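Cellulase (Soil metagenome, PDB 5I2U) probably hydrolyses the beta-1,4-glucosidic bonds of cellulose as a halotolerant cellulase of glycoside hydrolase family 5. Local coordinates at residues A[268-271]-A[272-275]. Numbering follows the deposited sequence.
Sequences KTYV and DWME
Tyr-270 and Trp-273 lie alongside one another on the inner side of a helix, pointing the same way, with CD1 of Tyr-270 4.1 Å from CE3 of Trp-273. The two rings touch obliquely at this one corner. The edge of the indole also carries CE3 to 3.7 Å from the backbone O of Tyr-270, which lies in the ring plane. With CG anti to the backbone N (chi1 165°), Trp-273 swings its indole out from the helix and turns the CE3 edge toward Tyr-270.

Met-274 is the other apolar partner. Its chain runs extended and then bends at the sulfur (chi3 -70°), folding CE back toward the preceding turn, to within 3.7 Å of CA of Val-271 and 4.1 Å of its CG2. The other methyl of Val-271, CG1, packs beside the CG methylene of Glu-275 at 4.1 Å.

The charged pair on the outer side is looser. Lys-268 runs extended past Asp-272, whose OD2 lies against the aliphatic part of the lysine chain, 3.4 Å from CE but 4.6 Å from NZ, too far for a salt bridge; any attraction is probably modest.

Four i to i+4 backbone hydrogen bonds hold the two turns together, from the N of Asp-272, Trp-273, Met-274 and Glu-275 to the O of Lys-268, Thr-269, Tyr-270 and Val-271. All are short and fairly straight; Met-274 N to Tyr-270 O measures 2.8 Å, with 168° at the hydrogen. Neighbouring parts of the chain take up the polar ends: Tyr-270 OH bonds to His-228 O, Trp-273 NE1 to Asp-237 OD2 on helix 230-241, and Glu-275 makes a salt bridge with Arg-57 and a hydrogen bond to Trp-281. Tyr-270 also stacks on Phe-223 of strand 217-224.

This is regular alpha-helix from the beta-alpha-beta unit of strand 246-252, helix 264-276 and strand 281-286, part of the outer helical layer of a TIM barrel.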
loop_
_atom_site.group_PDB
_atom_site.type_symbol
_atom_site.label_atom_id
_atom_site.label_comp_id
_atom_site.label_asym_id
_atom_site.label_seq_id
_atom_site.Cartn_x
_atom_site.Cartn_y
_atom_site.Cartn_z
ATOM N N LYS A 268 6.945 -9.671 -14.422
ATOM C CA LYS A 268 8.367 -9.904 -14.174
ATOM C C LYS A 268 9.247 -8.675 -14.455
ATOM O O LYS A 268 10.204 -8.432 -13.718
ATOM C CB LYS A 268 8.900 -11.098 -14.956
ATOM C CG LYS A 268 10.410 -11.261 -14.812
ATOM C CD LYS A 268 10.883 -12.690 -14.968
ATOM C CE LYS A 268 12.396 -12.769 -14.809
ATOM N NZ LYS A 268 12.940 -13.991 -15.465
ATOM N N THR A 269 8.949 -7.953 -15.540
ATOM C CA THR A 269 9.731 -6.774 -15.942
ATOM C C THR A 269 9.650 -5.706 -14.850
ATOM O O THR A 269 10.670 -5.181 -14.401
ATOM C CB THR A 269 9.224 -6.199 -17.265
ATOM O OG1 THR A 269 9.336 -7.184 -18.295
ATOM C CG2 THR A 269 10.016 -4.950 -17.664
ATOM N N TYR A 270 8.431 -5.435 -14.397
ATOM C CA TYR A 270 8.192 -4.475 -13.310
ATOM C C TYR A 270 8.853 -4.884 -12.004
ATOM O O TYR A 270 9.545 -4.078 -11.385
ATOM C CB TYR A 270 6.688 -4.269 -13.085
ATOM C CG TYR A 270 6.063 -3.149 -13.890
ATOM C CD1 TYR A 270 6.185 -1.822 -13.473
ATOM C CD2 TYR A 270 5.318 -3.410 -15.037
ATOM C CE1 TYR A 270 5.602 -0.794 -14.193
ATOM C CE2 TYR A 270 4.723 -2.383 -15.755
ATOM C CZ TYR A 270 4.873 -1.079 -15.324
ATOM O OH TYR A 270 4.296 -0.056 -16.025
ATOM N N VAL A 271 8.673 -6.132 -11.590
ATOM C CA VAL A 271 9.290 -6.590 -10.343
ATOM C C VAL A 271 10.821 -6.507 -10.398
ATOM O O VAL A 271 11.449 -6.033 -9.448
ATOM C CB VAL A 271 8.830 -8.000 -9.930
ATOM C CG1 VAL A 271 9.610 -8.503 -8.714
ATOM C CG2 VAL A 271 7.346 -7.979 -9.600
ATOM N N ASP A 272 11.411 -6.937 -11.511
ATOM C CA ASP A 272 12.867 -6.861 -11.682
ATOM C C ASP A 272 13.358 -5.411 -11.653
ATOM O O ASP A 272 14.390 -5.116 -11.050
ATOM C CB ASP A 272 13.311 -7.567 -12.983
ATOM C CG ASP A 272 13.340 -9.096 -12.853
ATOM O OD1 ASP A 272 13.184 -9.643 -11.740
ATOM O OD2 ASP A 272 13.541 -9.760 -13.878
ATOM N N TRP A 273 12.606 -4.524 -12.302
ATOM C CA TRP A 273 12.903 -3.098 -12.296
ATOM C C TRP A 273 12.839 -2.524 -10.873
ATOM O O TRP A 273 13.750 -1.823 -10.449
ATOM C CB TRP A 273 11.955 -2.349 -13.253
ATOM C CG TRP A 273 11.939 -0.881 -13.057
ATOM C CD1 TRP A 273 12.884 0.010 -13.462
ATOM C CD2 TRP A 273 10.914 -0.117 -12.406
ATOM N NE1 TRP A 273 12.514 1.285 -13.104
ATOM C CE2 TRP A 273 11.309 1.235 -12.453
ATOM C CE3 TRP A 273 9.703 -0.449 -11.779
ATOM C CZ2 TRP A 273 10.533 2.259 -11.898
ATOM C CZ3 TRP A 273 8.934 0.559 -11.230
ATOM C CH2 TRP A 273 9.349 1.902 -11.292
ATOM N N MET A 274 11.780 -2.846 -10.133
ATOM C CA MET A 274 11.669 -2.406 -8.737
ATOM C C MET A 274 12.780 -2.956 -7.834
ATOM O O MET A 274 13.285 -2.242 -6.964
ATOM C CB MET A 274 10.302 -2.778 -8.150
ATOM C CG MET A 274 9.153 -1.957 -8.707
ATOM S SD MET A 274 7.592 -2.348 -7.900
ATOM C CE MET A 274 7.286 -3.990 -8.533
ATOM N N GLU A 275 13.158 -4.211 -8.039
ATOM C CA GLU A 275 14.180 -4.831 -7.209
ATOM C C GLU A 275 15.558 -4.188 -7.434
ATOM O O GLU A 275 16.291 -3.984 -6.472
ATOM C CB GLU A 275 14.230 -6.336 -7.431
ATOM C CG GLU A 275 12.984 -7.077 -6.945
ATOM C CD GLU A 275 12.814 -7.089 -5.437
ATOM O OE1 GLU A 275 13.822 -7.170 -4.713
ATOM O OE2 GLU A 275 11.661 -7.012 -4.965
#